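Local coordinates for YkuI protein (Bacillus subtilis, PDB 2BAS) that binds the second messenger cyclic di-GMP through its EAL domain and probably belongs to the phosphodiesterases that cleave it, at residues A[41-46]-A[258-263]; A[96-101]-A[131-136]; A[333-338]-A[393-398]. One frame throughout, in Å; residues are numbered along the deposited sequence.

Contact 1: residues A[41-46]-A[258-263]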
loop_
_atom_site.group_PDB
_atom_site.type_symbol
_atom_site.label_atom_id
_atom_site.label_comp_id
_atom_site.label_asym_id
_atom_site.label_seq_id
_atom_site.Cartn_x
_atom_site.Cartn_y
_atom_site.Cartn_z
ATOM N N TYR A 41 23.419 -26.640 -1.118
ATOM C CA TYR A 41 24.222 -25.550 -0.596
ATOM C C TYR A 41 23.316 -24.707 0.287
ATOM O O TYR A 41 22.102 -24.943 0.340
ATOM C CB TYR A 41 24.793 -24.710 -1.728
ATOM C CG TYR A 41 26.253 -24.945 -1.989
ATOM C CD1 TYR A 41 26.787 -26.234 -1.992
ATOM C CD2 TYR A 41 27.104 -23.873 -2.259
ATOM C CE1 TYR A 41 28.139 -26.447 -2.246
ATOM C CE2 TYR A 41 28.458 -24.073 -2.518
ATOM C CZ TYR A 41 28.964 -25.363 -2.507
ATOM O OH TYR A 41 30.301 -25.563 -2.761
ATOM N N TYR A 42 23.900 -23.733 0.987
ATOM C CA TYR A 42 23.132 -22.896 1.915
ATOM C C TYR A 42 23.532 -21.421 1.868
ATOM O O TYR A 42 24.696 -21.085 1.636
ATOM C CB TYR A 42 23.288 -23.415 3.351
ATOM C CG TYR A 42 23.113 -24.918 3.524
ATOM C CD1 TYR A 42 24.198 -25.786 3.399
ATOM C CD2 TYR A 42 21.862 -25.468 3.823
ATOM C CE1 TYR A 42 24.039 -27.167 3.554
ATOM C CE2 TYR A 42 21.697 -26.835 3.982
ATOM C CZ TYR A 42 22.790 -27.679 3.846
ATOM O OH TYR A 42 22.625 -29.033 4.006
ATOM N N GLN A 43 22.556 -20.545 2.093
ATOM C CA GLN A 43 22.820 -19.119 2.221
ATOM C C GLN A 43 22.126 -18.596 3.469
ATOM O O GLN A 43 20.922 -18.761 3.635
ATOM C CB GLN A 43 22.383 -18.350 0.973
ATOM C CG GLN A 43 22.909 -16.901 0.932
ATOM C CD GLN A 43 22.600 -16.187 -0.373
ATOM O OE1 GLN A 43 21.675 -16.551 -1.106
ATOM N NE2 GLN A 43 23.373 -15.153 -0.664
ATOM N N ALA A 44 22.900 -17.971 4.347
ATOM C CA ALA A 44 22.388 -17.486 5.626
ATOM C C ALA A 44 21.435 -16.322 5.473
ATOM O O ALA A 44 21.559 -15.502 4.550
ATOM C CB ALA A 44 23.533 -17.113 6.560
ATOM N N ILE A 45 20.469 -16.268 6.384
ATOM C CA ILE A 45 19.528 -15.170 6.436
ATOM C C ILE A 45 19.681 -14.499 7.786
ATOM O O ILE A 45 19.740 -15.177 8.822
ATOM C CB ILE A 45 18.093 -15.636 6.150
ATOM C CG1 ILE A 45 18.005 -16.116 4.700
ATOM C CG2 ILE A 45 17.107 -14.491 6.371
ATOM C CD1 ILE A 45 16.974 -17.151 4.468
ATOM N N PHE A 46 19.752 -13.168 7.759
ATOM C CA PHE A 46 20.143 -12.391 8.933
ATOM C C PHE A 46 19.038 -11.644 9.648
ATOM O O PHE A 46 18.149 -11.082 9.030
ATOM C CB PHE A 46 21.296 -11.448 8.580
ATOM C CG PHE A 46 22.565 -12.172 8.235
ATOM C CD1 PHE A 46 22.835 -12.543 6.920
ATOM C CD2 PHE A 46 23.475 -12.513 9.228
ATOM C CE1 PHE A 46 24.004 -13.226 6.596
ATOM C CE2 PHE A 46 24.643 -13.195 8.918
ATOM C CZ PHE A 46 24.910 -13.548 7.595
ATOM N N VAL A 258 26.520 -12.474 2.973
ATOM C CA VAL A 258 27.260 -13.739 2.915
ATOM C C VAL A 258 26.844 -14.552 1.688
ATOM O O VAL A 258 25.669 -14.846 1.500
ATOM C CB VAL A 258 27.067 -14.598 4.204
ATOM C CG1 VAL A 258 27.613 -15.992 4.014
ATOM C CG2 VAL A 258 27.766 -13.970 5.395
ATOM N N SER A 259 27.822 -14.904 0.858
ATOM C CA SER A 259 27.606 -15.758 -0.319
ATOM C C SER A 259 27.170 -17.196 0.062
ATOM O O SER A 259 27.305 -17.599 1.218
ATOM C CB SER A 259 28.907 -15.864 -1.145
ATOM O OG SER A 259 29.907 -16.536 -0.391
ATOM N N PRO A 260 26.607 -17.963 -0.892
ATOM C CA PRO A 260 26.243 -19.341 -0.546
ATOM C C PRO A 260 27.445 -20.273 -0.361
ATOM O O PRO A 260 28.378 -20.249 -1.165
ATOM C CB PRO A 260 25.403 -19.803 -1.752
ATOM C CG PRO A 260 25.049 -18.549 -2.498
ATOM C CD PRO A 260 26.213 -17.632 -2.271
ATOM N N SER A 261 27.415 -21.076 0.698
ATOM C CA SER A 261 28.427 -22.106 0.908
ATOM C C SER A 261 27.787 -23.432 1.303
ATOM O O SER A 261 26.576 -23.515 1.516
ATOM C CB SER A 261 29.481 -21.678 1.942
ATOM O OG SER A 261 28.971 -21.718 3.265
ATOM N N GLU A 262 28.620 -24.461 1.393
ATOM C CA GLU A 262 28.176 -25.806 1.705
ATOM C C GLU A 262 28.110 -26.077 3.205
ATOM O O GLU A 262 27.657 -27.151 3.623
ATOM C CB GLU A 262 29.091 -26.831 1.022
ATOM C CG GLU A 262 30.583 -26.734 1.386
ATOM C CD GLU A 262 31.383 -25.745 0.527
ATOM O OE1 GLU A 262 30.918 -24.599 0.289
ATOM O OE2 GLU A 262 32.502 -26.125 0.102
ATOM N N THR A 263 28.555 -25.107 4.010
ATOM C CA THR A 263 28.635 -25.306 5.457
ATOM C C THR A 263 27.979 -24.184 6.257
ATOM O O THR A 263 28.045 -23.013 5.879
ATOM C CB THR A 263 30.104 -25.450 5.935
ATOM O OG1 THR A 263 30.877 -26.140 4.943
ATOM C CG2 THR A 263 30.172 -26.224 7.251
HETATM O O HOH W 1 31.472 -28.141 -1.452
HETATM O O HOH W 2 23.010 -14.102 3.079
#

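Contact 2: residues A[96-101]-A[131-136]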
loop_
_atom_site.group_PDB
_atom_site.type_symbol
_atom_site.label_atom_id
_atom_site.label_comp_id
_atom_site.label_asym_id
_atom_site.label_seq_id
_atom_site.Cartn_x
_atom_site.Cartn_y
_atom_site.Cartn_z
ATOM N N ALA A 96 19.702 -32.024 2.993
ATOM C CA ALA A 96 19.702 -30.783 3.734
ATOM C C ALA A 96 19.069 -30.933 5.108
ATOM O O ALA A 96 19.628 -30.452 6.095
ATOM C CB ALA A 96 19.018 -29.689 2.944
ATOM N N LEU A 97 17.913 -31.589 5.183
ATOM C CA LEU A 97 17.255 -31.776 6.477
ATOM C C LEU A 97 18.104 -32.688 7.364
ATOM O O LEU A 97 18.053 -32.590 8.590
ATOM C CB LEU A 97 15.816 -32.292 6.337
ATOM C CG LEU A 97 14.785 -31.430 5.592
ATOM C CD1 LEU A 97 13.382 -31.966 5.786
ATOM C CD2 LEU A 97 14.826 -29.965 6.002
ATOM N N ASP A 98 18.895 -33.557 6.739
ATOM C CA ASP A 98 19.875 -34.355 7.470
ATOM C C ASP A 98 20.924 -33.432 8.109
ATOM O O ASP A 98 21.230 -33.566 9.296
ATOM C CB ASP A 98 20.536 -35.420 6.571
ATOM C CG ASP A 98 19.616 -36.614 6.275
ATOM O OD1 ASP A 98 18.411 -36.564 6.596
ATOM O OD2 ASP A 98 20.098 -37.615 5.708
ATOM N N ARG A 99 21.445 -32.482 7.333
ATOM C CA ARG A 99 22.434 -31.531 7.845
ATOM C C ARG A 99 21.864 -30.700 8.992
ATOM O O ARG A 99 22.535 -30.518 10.010
ATOM C CB ARG A 99 22.983 -30.642 6.720
ATOM C CG ARG A 99 23.971 -29.564 7.151
ATOM C CD ARG A 99 25.239 -30.126 7.774
ATOM N NE ARG A 99 25.741 -29.252 8.839
ATOM C CZ ARG A 99 26.790 -28.436 8.735
ATOM N NH1 ARG A 99 27.494 -28.375 7.609
ATOM N NH2 ARG A 99 27.146 -27.685 9.770
ATOM N N PHE A 100 20.628 -30.219 8.828
ATOM C CA PHE A 100 19.928 -29.466 9.878
ATOM C C PHE A 100 19.773 -30.251 11.187
ATOM O O PHE A 100 19.924 -29.679 12.271
ATOM C CB PHE A 100 18.557 -28.972 9.397
ATOM C CG PHE A 100 18.609 -27.698 8.589
ATOM C CD1 PHE A 100 18.483 -27.726 7.206
ATOM C CD2 PHE A 100 18.777 -26.467 9.214
ATOM C CE1 PHE A 100 18.527 -26.543 6.452
ATOM C CE2 PHE A 100 18.819 -25.281 8.471
ATOM C CZ PHE A 100 18.694 -25.322 7.090
ATOM N N LEU A 101 19.491 -31.554 11.088
ATOM C CA LEU A 101 19.353 -32.420 12.268
ATOM C C LEU A 101 20.591 -32.407 13.180
ATOM O O LEU A 101 20.526 -32.859 14.323
ATOM C CB LEU A 101 19.035 -33.868 11.864
ATOM C CG LEU A 101 17.622 -34.376 11.551
ATOM C CD1 LEU A 101 17.697 -35.856 11.189
ATOM C CD2 LEU A 101 16.659 -34.176 12.711
ATOM N N LYS A 131 6.718 -34.535 7.497
ATOM C CA LYS A 131 6.314 -35.288 8.690
ATOM C C LYS A 131 7.335 -36.337 9.141
ATOM O O LYS A 131 7.422 -36.653 10.327
ATOM C CB LYS A 131 4.939 -35.936 8.473
ATOM C CG LYS A 131 3.764 -34.943 8.528
ATOM C CD LYS A 131 2.461 -35.586 8.061
ATOM C CE LYS A 131 1.256 -34.717 8.364
ATOM N NZ LYS A 131 0.970 -34.678 9.824
ATOM N N GLU A 132 8.100 -36.869 8.189
ATOM C CA GLU A 132 9.140 -37.862 8.477
ATOM C C GLU A 132 10.269 -37.237 9.301
ATOM O O GLU A 132 10.825 -37.875 10.197
ATOM C CB GLU A 132 9.698 -38.442 7.175
ATOM C CG GLU A 132 10.808 -39.473 7.365
ATOM C CD GLU A 132 11.647 -39.685 6.110
ATOM O OE1 GLU A 132 11.156 -39.393 4.994
ATOM O OE2 GLU A 132 12.806 -40.148 6.246
ATOM N N TYR A 133 10.604 -35.990 8.980
ATOM C CA TYR A 133 11.641 -35.274 9.708
ATOM C C TYR A 133 11.100 -34.633 10.972
ATOM O O TYR A 133 11.866 -34.245 11.857
ATOM C CB TYR A 133 12.380 -34.294 8.801
ATOM C CG TYR A 133 13.301 -35.019 7.844
ATOM C CD1 TYR A 133 12.848 -35.454 6.592
ATOM C CD2 TYR A 133 14.618 -35.313 8.208
ATOM C CE1 TYR A 133 13.695 -36.142 5.717
ATOM C CE2 TYR A 133 15.470 -36.002 7.344
ATOM C CZ TYR A 133 15.005 -36.414 6.102
ATOM O OH TYR A 133 15.852 -37.085 5.251
ATOM N N GLU A 134 9.772 -34.550 11.055
ATOM C CA GLU A 134 9.081 -34.169 12.284
ATOM C C GLU A 134 9.282 -35.326 13.265
ATOM O O GLU A 134 9.510 -35.113 14.456
ATOM C CB GLU A 134 7.587 -33.929 12.012
ATOM C CG GLU A 134 6.760 -33.403 13.204
ATOM C CD GLU A 134 5.245 -33.569 13.016
ATOM O OE1 GLU A 134 4.819 -34.195 12.020
ATOM O OE2 GLU A 134 4.477 -33.081 13.876
ATOM N N ALA A 135 9.223 -36.545 12.730
ATOM C CA ALA A 135 9.441 -37.772 13.491
ATOM C C ALA A 135 10.895 -37.926 13.943
ATOM O O ALA A 135 11.170 -38.600 14.932
ATOM C CB ALA A 135 9.004 -38.982 12.674
ATOM N N LYS A 136 11.821 -37.301 13.217
ATOM C CA LYS A 136 13.246 -37.360 13.561
ATOM C C LYS A 136 13.667 -36.209 14.482
ATOM O O LYS A 136 14.816 -36.151 14.927
ATOM C CB LYS A 136 14.111 -37.397 12.297
ATOM C CG LYS A 136 13.809 -38.570 11.394
ATOM C CD LYS A 136 14.612 -38.530 10.110
ATOM C CE LYS A 136 14.436 -39.845 9.352
ATOM N NZ LYS A 136 15.370 -39.980 8.199
#

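Contact 3: residues A[333-338]-A[393-398]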
loop_
_atom_site.group_PDB
_atom_site.type_symbol
_atom_site.label_atom_id
_atom_site.label_comp_id
_atom_site.label_asym_id
_atom_site.label_seq_id
_atom_site.Cartn_x
_atom_site.Cartn_y
_atom_site.Cartn_z
ATOM N N SER A 333 4.734 29.271 -1.864
ATOM C CA SER A 333 3.460 28.577 -2.056
ATOM C C SER A 333 2.881 28.746 -3.461
ATOM O O SER A 333 3.342 29.579 -4.222
ATOM C CB SER A 333 2.440 28.946 -0.956
ATOM O OG SER A 333 2.187 30.342 -0.875
ATOM N N PHE A 334 1.888 27.933 -3.811
ATOM C CA PHE A 334 1.231 28.071 -5.121
ATOM C C PHE A 334 -0.282 27.879 -4.973
ATOM O O PHE A 334 -1.040 28.147 -5.891
ATOM C CB PHE A 334 1.831 27.128 -6.187
ATOM C CG PHE A 334 1.401 25.691 -6.037
ATOM C CD1 PHE A 334 0.348 25.185 -6.799
ATOM C CD2 PHE A 334 2.037 24.853 -5.128
ATOM C CE1 PHE A 334 -0.063 23.863 -6.668
ATOM C CE2 PHE A 334 1.642 23.540 -4.979
ATOM C CZ PHE A 334 0.585 23.034 -5.748
ATOM N N ARG A 335 -0.714 27.435 -3.806
ATOM C CA ARG A 335 -2.154 27.354 -3.511
ATOM C C ARG A 335 -2.408 27.569 -2.031
ATOM O O ARG A 335 -1.681 27.024 -1.184
ATOM C CB ARG A 335 -2.752 26.024 -3.956
ATOM C CG ARG A 335 -4.251 26.079 -4.120
ATOM C CD ARG A 335 -4.867 24.709 -4.253
ATOM N NE ARG A 335 -4.703 24.125 -5.583
ATOM C CZ ARG A 335 -3.835 23.161 -5.883
ATOM N NH1 ARG A 335 -3.788 22.677 -7.117
ATOM N NH2 ARG A 335 -3.027 22.672 -4.949
ATOM N N ILE A 336 -3.412 28.398 -1.734
ATOM C CA ILE A 336 -3.863 28.667 -0.357
ATOM C C ILE A 336 -5.399 28.688 -0.290
ATOM O O ILE A 336 -6.045 29.260 -1.175
ATOM C CB ILE A 336 -3.277 29.997 0.189
ATOM C CG1 ILE A 336 -1.756 29.999 0.028
ATOM C CG2 ILE A 336 -3.651 30.217 1.671
ATOM C CD1 ILE A 336 -1.061 31.261 0.519
ATOM N N TYR A 337 -5.962 28.064 0.755
ATOM C CA TYR A 337 -7.411 28.014 1.011
ATOM C C TYR A 337 -7.692 27.657 2.483
ATOM O O TYR A 337 -6.798 27.158 3.178
ATOM C CB TYR A 337 -8.105 27.004 0.074
ATOM C CG TYR A 337 -7.665 25.558 0.253
ATOM C CD1 TYR A 337 -8.424 24.650 0.996
ATOM C CD2 TYR A 337 -6.486 25.111 -0.307
ATOM C CE1 TYR A 337 -7.994 23.319 1.159
ATOM C CE2 TYR A 337 -6.051 23.814 -0.151
ATOM C CZ TYR A 337 -6.796 22.916 0.573
ATOM O OH TYR A 337 -6.306 21.631 0.689
HETATM N N MSE A 338 -8.933 27.889 2.935
HETATM C CA MSE A 338 -9.376 27.614 4.312
HETATM C C MSE A 338 -10.595 26.693 4.392
HETATM O O MSE A 338 -11.488 26.777 3.547
HETATM C CB MSE A 338 -9.736 28.920 5.028
HETATM C CG MSE A 338 -8.580 29.686 5.635
HETATM SE SE MSE A 338 -9.047 31.567 6.032
HETATM C CE MSE A 338 -10.676 31.346 7.219
ATOM N N TYR A 393 3.564 14.128 -1.369
ATOM C CA TYR A 393 2.533 13.493 -2.167
ATOM C C TYR A 393 2.330 14.249 -3.483
ATOM O O TYR A 393 2.791 15.379 -3.639
ATOM C CB TYR A 393 1.252 13.385 -1.362
ATOM C CG TYR A 393 0.502 14.680 -1.198
ATOM C CD1 TYR A 393 -0.581 14.986 -2.034
ATOM C CD2 TYR A 393 0.846 15.583 -0.199
ATOM C CE1 TYR A 393 -1.293 16.172 -1.887
ATOM C CE2 TYR A 393 0.124 16.778 -0.033
ATOM C CZ TYR A 393 -0.939 17.059 -0.888
ATOM O OH TYR A 393 -1.646 18.228 -0.759
ATOM N N SER A 394 1.642 13.632 -4.432
ATOM C CA SER A 394 1.508 14.217 -5.772
ATOM C C SER A 394 0.266 15.122 -5.933
ATOM O O SER A 394 -0.864 14.690 -5.684
ATOM C CB SER A 394 1.508 13.095 -6.796
ATOM O OG SER A 394 1.392 13.610 -8.101
ATOM N N ASP A 395 0.469 16.373 -6.341
ATOM C CA ASP A 395 -0.670 17.294 -6.513
ATOM C C ASP A 395 -1.511 16.874 -7.712
ATOM O O ASP A 395 -0.992 16.766 -8.820
ATOM C CB ASP A 395 -0.190 18.728 -6.709
ATOM C CG ASP A 395 -1.336 19.709 -6.866
ATOM O OD1 ASP A 395 -1.600 20.096 -8.012
ATOM O OD2 ASP A 395 -1.982 20.081 -5.859
ATOM N N LEU A 396 -2.806 16.648 -7.500
ATOM C CA LEU A 396 -3.674 16.140 -8.580
ATOM C C LEU A 396 -3.830 17.055 -9.786
ATOM O O LEU A 396 -3.956 16.572 -10.914
ATOM C CB LEU A 396 -5.042 15.700 -8.061
ATOM C CG LEU A 396 -5.184 14.205 -7.748
ATOM C CD1 LEU A 396 -6.624 13.887 -7.359
ATOM C CD2 LEU A 396 -4.760 13.326 -8.929
ATOM N N GLU A 397 -3.795 18.364 -9.552
ATOM C CA GLU A 397 -3.946 19.322 -10.643
ATOM C C GLU A 397 -2.641 19.555 -11.389
ATOM O O GLU A 397 -2.589 19.375 -12.603
ATOM C CB GLU A 397 -4.554 20.647 -10.156
ATOM C CG GLU A 397 -5.995 20.500 -9.655
ATOM C CD GLU A 397 -6.572 21.770 -9.010
ATOM O OE1 GLU A 397 -5.825 22.761 -8.810
ATOM O OE2 GLU A 397 -7.791 21.767 -8.704
ATOM N N THR A 398 -1.587 19.938 -10.671
ATOM C CA THR A 398 -0.324 20.317 -11.315
ATOM C C THR A 398 0.521 19.133 -11.787
ATOM O O THR A 398 1.200 19.223 -12.818
ATOM C CB THR A 398 0.529 21.289 -10.460
ATOM O OG1 THR A 398 1.054 20.613 -9.314
ATOM C CG2 THR A 398 -0.298 22.485 -10.010
#

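Contact 1: residues A[41-46]-A[258-263]
Y42 and S261 form a single antiparallel bridge, an isolated hydrogen-bonded pair on strand 38-47 of the EAL barrel. It lays the loop 258-263, which follows strand 249-252, against that strand. Y42 N gives its hydrogen to S261 O at 2.7 Å, and S261 N returns one to Y42 O. P260 CA adds a CA-H...O contact to that same Y42 O.

Y41 can be followed outward along E262. Its CB lies near S261 O. CG and CD2 pass beside the S261 carbonyl, and S261 C and E262 N lie over one face of the ring. CE1 then meets E262 CB at 3.4 Å. CZ and OH reach the carboxylate, with Y41 OH 3.3 Å from E262 OE1. The two side chains run side by side, and ring and carboxylate planes differ by 23°. E262 bends at chi2 (-87°), which lays its carboxylate alongside the outer end of the tyrosine. A water close to Y41 OH makes a weak bond to E262 OE2.

Q43 bonds to V258, the first residue of 258-263. Q43 CG is anti to the backbone N (chi1 -168°) and the chain beyond is extended. Q43 NE2 thereby reaches V258 O at 3.2 Å, with the acceptor almost in the amide plane. Q43 OE1 is taken by Q253, so both ends of the amide are used. P260 CG packs against Q43 CD. Farther along the strand, V258 CG2 meets the edge of the F46 ring, 3.6 Å from F46 CZ.

Contact 2: residues A[96-101]-A[131-136]
Y133 reaches across to helix 82-100 and lays its ring against L97. The tyrosine has CG anti to its carbonyl carbon (chi1 -73°), which sends the ring toward that helix. L97 CB sits over one face, 3.9 Å from the ring centroid and 16° off the normal, a CH-pi contact. L97 CD1 touches the same ring farther back, 3.6 Å from Y133 CD1. In the leucine, too, CG is anti to the carbonyl carbon, and CD1 continues outward, which carries that methyl back toward the root of the tyrosine.

At the far end of the ring, Y133 OH donates to D98 OD1 at 2.9 Å. The hydroxyl meets this oxygen on its syn side, 32° out of the carboxylate plane. D98 OD1 also lies at the ring edge, close to Y133 CE2. The two side chains cross at about a right angle. Replacing Y133 with an alanine would probably leave D98 OD1 without its hydroxyl partner and L97 without the ring it packs on.

The contact joins the C-terminal parts of two helices of the EAL barrel, 82-100 and 124-135. Strand 108-112 lies between them in the chain, and its I109 also touches L97. Helix 82-100 is thus packed on the sheet and on its neighbour helix at once.

L101 continues the contact beyond the tyrosine. Its CD1 comes to the ring edge near Y133 CD2. Its CD2 is 3.5 Å from K136 O, and both methyls lie beside K136 CB. The lysine chain is extended beyond CG and leads its NZ toward E132 OE2, a weak salt bridge within the same segment. K136 NZ is 4.8 Å from D98 OD1, not in contact, though the opposite charges may attract weakly.

Contact 3: residues A[333-338]-A[393-398]
R335 and D395 point at each other from opposite sides, and their flat ends meet nearly in one plane, 21° apart. R335 NH2 donates to D395 OD2 at 2.9 Å. The aspartate oxygen is met on its syn side, 30° out of the carboxylate plane. R335 NH1 adds only weak, longer bonds to the two oxygens of D395.

E397 comes at the guanidinium quite differently. Its chain crosses the arginine obliquely, with the two flat groups turned steeply against each other. R335 NH1 reaches E397 OE1 at 2.7 Å, from above the carboxylate plane. The bend of R335 at chi3 (-78°) swings the guanidinium so that its edge faces both acids. Three residues thus form one salt-bridge network. NH2 of R335 has a further acid, D418 on strand 413-419, and the other oxygen of E397 is held by Y363.

Both segments belong to the C-terminal domain associated with the EAL domain, built on a six-stranded antiparallel sheet. Strand 335-340 lies inside that sheet and 388-394 is an outermost strand within this chain. The arginine reaches past the intervening strands to the turn that follows 388-394. D395 makes an Asx motif there. D395 OD1 accepts from T398 N at 2.7 Å, nearly along its C-O axis, and from T398 OG1, which comes from above the carboxylate plane. The hydroxyl and the amide of one residue therefore hold the carboxylate that R335 meets.

F334 stands next to this network. The edge of its ring faces the D395 carboxylate, with F334 CZ 3.9 Å from D395 OD2 and the two planes almost perpendicular. T398 points back at F334, as D395 does, and its CG2 lies 3.6 Å from F334 CE1.

How the contacts relate
Contacts 1 and 2 are neighbours in the EAL domain, with centres about 19 Å apart, and contact 2 is nested in the chain loop that contact 1 closes. They touch directly. Y42 OH packs 3.2 Å from R99 CB, and T263 CG2 lies 3.5 Å from R99 NH1. F264 follows contact 1 in the chain and meets the rings of both Y42 and F100. Contact 3 stands apart in the C-terminal domain. Its centre is about 50 Å from that of contact 1 and about 60 Å from that of contact 2. It comes later in the chain, across the long helix 271-311, and touches the second subunit, where Y393 meets R224 of that chain.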